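Long-range contact in YcaO (Methanopyrus kandleri, PDB 6CIB), which binds adenine nucleotide and magnesium and, as a YcaO-family enzyme, probably uses ATP to activate the peptide backbone amide in ribosomal peptide thioamidation: residues G10-W22 / A150-L163. Sequence-based numbering, arbitrary orientation.
Sequences GFRAFLPKETLRW and AGRLREEAVIQGLL. With ADP (adenosine-5'-diphosphate), chain G.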
loop_
_atom_site.group_PDB
_atom_site.type_symbol
_atom_site.label_atom_id
_atom_site.label_comp_id
_atom_site.label_asym_id
_atom_site.label_seq_id
_atom_site.Cartn_x
_atom_site.Cartn_y
_atom_site.Cartn_z
ATOM N N GLY A 10 8.413 4.442 -6.838
ATOM C CA GLY A 10 7.429 5.459 -6.459
ATOM C C GLY A 10 7.896 6.834 -6.932
ATOM O O GLY A 10 8.982 6.952 -7.511
ATOM N N PHE A 11 7.082 7.861 -6.677
ATOM C CA PHE A 11 7.355 9.234 -7.125
ATOM C C PHE A 11 8.043 10.032 -6.024
ATOM O O PHE A 11 7.448 10.333 -4.985
ATOM C CB PHE A 11 6.062 9.923 -7.578
ATOM C CG PHE A 11 5.318 9.171 -8.643
ATOM C CD1 PHE A 11 5.694 9.276 -9.991
ATOM C CD2 PHE A 11 4.238 8.350 -8.306
ATOM C CE1 PHE A 11 5.007 8.572 -10.974
ATOM C CE2 PHE A 11 3.547 7.653 -9.281
ATOM C CZ PHE A 11 3.926 7.764 -10.615
ATOM N N ARG A 12 9.309 10.360 -6.262
ATOM C CA ARG A 12 10.189 10.887 -5.224
ATOM C C ARG A 12 10.920 12.161 -5.641
ATOM O O ARG A 12 11.330 12.309 -6.795
ATOM C CB ARG A 12 11.200 9.814 -4.780
ATOM C CG ARG A 12 10.603 8.487 -4.300
ATOM C CD ARG A 12 9.758 8.657 -3.036
ATOM N NE ARG A 12 9.025 7.436 -2.691
ATOM C CZ ARG A 12 8.235 7.297 -1.626
ATOM N NH1 ARG A 12 8.069 8.293 -0.758
ATOM N NH2 ARG A 12 7.611 6.144 -1.419
ATOM N N ALA A 13 11.077 13.067 -4.682
ATOM C CA ALA A 13 11.735 14.358 -4.889
ATOM C C ALA A 13 13.249 14.284 -4.666
ATOM O O ALA A 13 13.968 15.258 -4.912
ATOM C CB ALA A 13 11.108 15.409 -3.978
ATOM N N PHE A 14 13.721 13.120 -4.210
ATOM C CA PHE A 14 15.135 12.868 -3.933
ATOM C C PHE A 14 15.534 11.507 -4.493
ATOM O O PHE A 14 14.697 10.592 -4.602
ATOM C CB PHE A 14 15.410 12.924 -2.417
ATOM C CG PHE A 14 15.066 14.247 -1.789
ATOM C CD1 PHE A 14 13.776 14.499 -1.315
ATOM C CD2 PHE A 14 16.030 15.259 -1.690
ATOM C CE1 PHE A 14 13.440 15.737 -0.761
ATOM C CE2 PHE A 14 15.704 16.493 -1.125
ATOM C CZ PHE A 14 14.409 16.733 -0.664
ATOM N N LEU A 15 16.808 11.379 -4.858
ATOM C CA LEU A 15 17.380 10.084 -5.218
ATOM C C LEU A 15 17.493 9.224 -3.952
ATOM O O LEU A 15 17.819 9.751 -2.883
ATOM C CB LEU A 15 18.742 10.248 -5.897
ATOM C CG LEU A 15 18.797 11.023 -7.231
ATOM C CD1 LEU A 15 20.242 11.197 -7.683
ATOM C CD2 LEU A 15 17.954 10.372 -8.330
ATOM N N PRO A 16 17.191 7.909 -4.057
ATOM C CA PRO A 16 17.288 7.002 -2.894
ATOM C C PRO A 16 18.623 7.057 -2.148
ATOM O O PRO A 16 18.625 6.982 -0.920
ATOM C CB PRO A 16 17.049 5.625 -3.513
ATOM C CG PRO A 16 16.076 5.921 -4.608
ATOM C CD PRO A 16 16.571 7.223 -5.206
ATOM N N LYS A 17 19.735 7.200 -2.872
ATOM C CA LYS A 17 21.055 7.343 -2.237
ATOM C C LYS A 17 21.123 8.550 -1.292
ATOM O O LYS A 17 21.699 8.446 -0.214
ATOM C CB LYS A 17 22.188 7.360 -3.277
ATOM C CG LYS A 17 22.218 8.574 -4.194
ATOM C CD LYS A 17 23.361 8.488 -5.189
ATOM C CE LYS A 17 23.382 9.717 -6.083
ATOM N NZ LYS A 17 24.562 9.653 -6.988
ATOM N N GLU A 18 20.503 9.665 -1.696
ATOM C CA GLU A 18 20.407 10.880 -0.879
ATOM C C GLU A 18 19.564 10.629 0.371
ATOM O O GLU A 18 19.958 10.987 1.483
ATOM C CB GLU A 18 19.821 12.034 -1.705
ATOM C CG GLU A 18 20.849 12.761 -2.557
ATOM C CD GLU A 18 20.357 13.131 -3.953
ATOM O OE1 GLU A 18 19.177 13.541 -4.147
ATOM O OE2 GLU A 18 21.191 13.022 -4.881
ATOM N N THR A 19 18.413 9.993 0.174
ATOM C CA THR A 19 17.491 9.671 1.258
ATOM C C THR A 19 18.106 8.710 2.273
ATOM O O THR A 19 17.919 8.898 3.471
ATOM C CB THR A 19 16.142 9.164 0.698
ATOM O OG1 THR A 19 15.595 10.195 -0.123
ATOM C CG2 THR A 19 15.133 8.837 1.819
ATOM N N LEU A 20 18.855 7.713 1.800
ATOM C CA LEU A 20 19.539 6.786 2.705
ATOM C C LEU A 20 20.565 7.516 3.577
ATOM O O LEU A 20 20.639 7.278 4.792
ATOM C CB LEU A 20 20.187 5.610 1.953
ATOM C CG LEU A 20 20.747 4.440 2.791
ATOM C CD1 LEU A 20 19.783 3.940 3.872
ATOM C CD2 LEU A 20 21.177 3.288 1.902
ATOM N N ARG A 21 21.326 8.413 2.954
ATOM C CA ARG A 21 22.336 9.208 3.655
ATOM C C ARG A 21 21.669 10.038 4.754
ATOM O O ARG A 21 22.170 10.104 5.876
ATOM C CB ARG A 21 23.100 10.082 2.646
ATOM C CG ARG A 21 24.242 10.913 3.211
ATOM C CD ARG A 21 25.214 11.385 2.128
ATOM N NE ARG A 21 24.548 11.985 0.972
ATOM C CZ ARG A 21 24.666 11.574 -0.293
ATOM N NH1 ARG A 21 25.451 10.554 -0.621
ATOM N NH2 ARG A 21 23.999 12.207 -1.246
ATOM N N TRP A 22 20.519 10.619 4.413
ATOM C CA TRP A 22 19.677 11.412 5.305
ATOM C C TRP A 22 19.077 10.581 6.460
ATOM O O TRP A 22 19.105 11.020 7.615
ATOM C CB TRP A 22 18.600 12.091 4.449
ATOM C CG TRP A 22 17.540 12.898 5.145
ATOM C CD1 TRP A 22 17.597 14.228 5.479
ATOM C CD2 TRP A 22 16.233 12.448 5.522
ATOM N NE1 TRP A 22 16.414 14.621 6.064
ATOM C CE2 TRP A 22 15.559 13.552 6.100
ATOM C CE3 TRP A 22 15.567 11.212 5.438
ATOM C CZ2 TRP A 22 14.252 13.459 6.597
ATOM C CZ3 TRP A 22 14.259 11.118 5.936
ATOM C CH2 TRP A 22 13.622 12.236 6.507
ATOM N N ALA A 150 4.945 7.181 4.617
ATOM C CA ALA A 150 5.970 8.164 4.931
ATOM C C ALA A 150 6.607 8.651 3.629
ATOM O O ALA A 150 6.508 7.986 2.592
ATOM C CB ALA A 150 7.016 7.548 5.845
ATOM N N GLY A 151 7.225 9.829 3.682
ATOM C CA GLY A 151 8.029 10.346 2.579
ATOM C C GLY A 151 9.005 11.412 3.040
ATOM O O GLY A 151 9.025 11.777 4.215
ATOM N N ARG A 152 9.820 11.913 2.115
ATOM C CA ARG A 152 10.659 13.076 2.400
ATOM C C ARG A 152 9.804 14.343 2.435
ATOM O O ARG A 152 10.132 15.298 3.141
ATOM C CB ARG A 152 11.768 13.219 1.362
ATOM C CG ARG A 152 12.854 12.153 1.404
ATOM C CD ARG A 152 13.823 12.301 2.566
ATOM N NE ARG A 152 14.549 13.575 2.575
ATOM C CZ ARG A 152 15.694 13.820 1.940
ATOM N NH1 ARG A 152 16.291 12.892 1.200
ATOM N NH2 ARG A 152 16.251 15.016 2.048
ATOM N N LEU A 153 8.708 14.332 1.672
ATOM C CA LEU A 153 7.745 15.423 1.645
ATOM C C LEU A 153 6.359 14.867 1.844
ATOM O O LEU A 153 6.101 13.699 1.531
ATOM C CB LEU A 153 7.812 16.194 0.319
ATOM C CG LEU A 153 9.143 16.839 -0.120
ATOM C CD1 LEU A 153 8.986 17.415 -1.513
ATOM C CD2 LEU A 153 9.613 17.934 0.831
ATOM N N ARG A 154 5.460 15.709 2.346
ATOM C CA ARG A 154 4.085 15.297 2.582
ATOM C C ARG A 154 3.406 14.826 1.287
ATOM O O ARG A 154 2.652 13.852 1.318
ATOM C CB ARG A 154 3.304 16.374 3.371
ATOM C CG ARG A 154 2.487 17.390 2.593
ATOM C CD ARG A 154 1.004 17.056 2.677
ATOM N NE ARG A 154 0.152 18.149 2.210
ATOM C CZ ARG A 154 -0.687 18.099 1.173
ATOM N NH1 ARG A 154 -0.841 17.001 0.449
ATOM N NH2 ARG A 154 -1.396 19.170 0.860
ATOM N N GLU A 155 3.732 15.468 0.155
ATOM C CA GLU A 155 3.194 15.082 -1.162
ATOM C C GLU A 155 3.565 13.649 -1.546
ATOM O O GLU A 155 2.711 12.917 -2.044
ATOM C CB GLU A 155 3.626 16.042 -2.273
ATOM C CG GLU A 155 2.922 17.397 -2.248
ATOM C CD GLU A 155 3.602 18.408 -1.340
ATOM O OE1 GLU A 155 4.545 18.050 -0.591
ATOM O OE2 GLU A 155 3.193 19.584 -1.379
ATOM N N GLU A 156 4.822 13.268 -1.299
ATOM C CA GLU A 156 5.297 11.888 -1.518
ATOM C C GLU A 156 4.431 10.884 -0.772
ATOM O O GLU A 156 3.996 9.891 -1.346
ATOM C CB GLU A 156 6.733 11.728 -1.020
ATOM C CG GLU A 156 7.824 12.226 -1.946
ATOM C CD GLU A 156 9.201 11.829 -1.459
ATOM O OE1 GLU A 156 10.189 12.218 -2.107
ATOM O OE2 GLU A 156 9.302 11.116 -0.426
ATOM N N ALA A 157 4.203 11.156 0.514
ATOM C CA ALA A 157 3.404 10.305 1.399
ATOM C C ALA A 157 1.927 10.278 0.986
ATOM O O ALA A 157 1.306 9.214 0.987
ATOM C CB ALA A 157 3.562 10.770 2.845
ATOM N N VAL A 158 1.371 11.437 0.626
ATOM C CA VAL A 158 -0.020 11.507 0.133
ATOM C C VAL A 158 -0.222 10.669 -1.131
ATOM O O VAL A 158 -1.149 9.852 -1.187
ATOM C CB VAL A 158 -0.527 12.960 -0.051
ATOM C CG1 VAL A 158 -1.919 12.985 -0.684
ATOM C CG2 VAL A 158 -0.583 13.661 1.292
ATOM N N ILE A 159 0.659 10.845 -2.114
ATOM C CA ILE A 159 0.618 10.055 -3.359
ATOM C C ILE A 159 0.668 8.549 -3.049
ATOM O O ILE A 159 -0.184 7.796 -3.525
ATOM C CB ILE A 159 1.750 10.455 -4.345
ATOM C CG1 ILE A 159 1.503 11.869 -4.898
ATOM C CG2 ILE A 159 1.880 9.441 -5.488
ATOM C CD1 ILE A 159 2.741 12.556 -5.435
ATOM N N GLN A 160 1.660 8.139 -2.251
ATOM C CA GLN A 160 1.853 6.736 -1.881
ATOM C C GLN A 160 0.632 6.159 -1.146
ATOM O O GLN A 160 0.143 5.083 -1.510
ATOM C CB GLN A 160 3.126 6.572 -1.035
ATOM C CG GLN A 160 3.553 5.126 -0.771
ATOM C CD GLN A 160 4.347 4.513 -1.919
ATOM O OE1 GLN A 160 4.594 5.159 -2.944
ATOM N NE2 GLN A 160 4.761 3.258 -1.746
ATOM N N GLY A 161 0.157 6.875 -0.125
ATOM C CA GLY A 161 -1.022 6.466 0.654
ATOM C C GLY A 161 -2.300 6.331 -0.156
ATOM O O GLY A 161 -3.066 5.388 0.045
ATOM N N LEU A 162 -2.514 7.276 -1.076
ATOM C CA LEU A 162 -3.708 7.295 -1.933
ATOM C C LEU A 162 -3.694 6.164 -2.960
ATOM O O LEU A 162 -4.702 5.479 -3.136
ATOM C CB LEU A 162 -3.839 8.643 -2.631
ATOM C CG LEU A 162 -5.149 9.009 -3.326
ATOM C CD1 LEU A 162 -6.317 8.995 -2.349
ATOM C CD2 LEU A 162 -5.007 10.381 -3.976
ATOM N N LEU A 163 -2.552 5.974 -3.621
ATOM C CA LEU A 163 -2.354 4.845 -4.524
ATOM C C LEU A 163 -2.588 3.502 -3.837
ATOM O O LEU A 163 -3.230 2.625 -4.414
ATOM C CB LEU A 163 -0.977 4.908 -5.213
ATOM C CG LEU A 163 -0.815 6.022 -6.283
ATOM C CD1 LEU A 163 0.605 6.064 -6.826
ATOM C CD2 LEU A 163 -1.820 5.898 -7.426
HETATM P PB ADP G . 4.812 0.299 0.089
HETATM O O1B ADP G . 4.421 1.721 0.436
HETATM O O2B ADP G . 3.951 -0.345 -0.979
HETATM O O3B ADP G . 5.087 -0.597 1.273
HETATM P PA ADP G . 7.686 0.585 -0.205
HETATM O O1A ADP G . 8.434 1.112 -1.399
HETATM O O2A ADP G . 8.119 -0.754 0.329
HETATM O O3A ADP G . 6.183 0.499 -0.733
HETATM O "O5'" ADP G . 7.740 1.703 0.948
HETATM C "C5'" ADP G . 7.611 1.483 2.364
HETATM C "C4'" ADP G . 7.515 2.843 3.080
HETATM O "O4'" ADP G . 8.689 3.625 2.808
HETATM C "C3'" ADP G . 6.349 3.710 2.595
HETATM O "O3'" ADP G . 5.900 4.568 3.663
HETATM C "C2'" ADP G . 6.968 4.560 1.500
HETATM O "O2'" ADP G . 6.240 5.761 1.258
HETATM C "C1'" ADP G . 8.367 4.808 2.055
HETATM N N9 ADP G . 9.393 4.993 1.004
HETATM C C8 ADP G . 9.761 4.067 0.099
HETATM N N7 ADP G . 10.721 4.551 -0.722
HETATM C C5 ADP G . 10.998 5.799 -0.332
HETATM C C6 ADP G . 11.928 6.863 -0.778
HETATM N N6 ADP G . 12.763 6.649 -1.823
HETATM N N1 ADP G . 11.901 8.040 -0.106
HETATM C C2 ADP G . 11.069 8.261 0.941
HETATM N N3 ADP G . 10.202 7.330 1.401
HETATM C C4 ADP G . 10.124 6.097 0.814
HETATM O O HOH W 1 4.710 7.034 -5.029
HETATM O O HOH W 2 5.252 9.266 -3.719
HETATM O O HOH W 3 7.770 3.396 -2.897
#
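R152 slides its flat guanidinium into the slot between F14 and W22, a cation-pi sandwich that joins helix 16-25 and the loop before it to the turn leading into helix 154-177, beside the nucleotide pocket of this YcaO protein. Bends at chi2 and chi3 (-74° and -60°) turn the group flat against both rings: R152 CZ lies 3.7 Å from the centroid of the F14 ring, and the other face of the guanidinium lies on the five-membered ring of W22. Behind it, R152 CD rests over the six-membered ring of W22 as a CH-pi contact, and R152 NH1, at the edge, donates to T19 OG1 (3.1 Å).

Beside this slot the extended E156 pushes its carboxylate into the bend of 10-22. Its OE1 takes the backbone N of A13 at 2.9 Å through the anti lone pair, nearly straight at 172°. Its OE2 is gripped from opposite faces of the carboxylate plane, by R12 NH1 in a salt bridge and by R152 N. A glutamine here would probably leave R12 without its charged mate and its guanidinium less firmly fixed against the adenine. Further along helix 154-177, I159 CG2 and L163 CD1 meet the F11 ring, the latter at its edge; at the other end, L153 CD1 fits against A13 CB.

The bound ADP lies against both segments, its adenine over R12 and its ribose at A150; K64, Q70, S74 and E81 also hold it. R12 CZ is 3.3 Å from ADP C4, and R12 NH2 donates to ADP O2' at 3.0 Å.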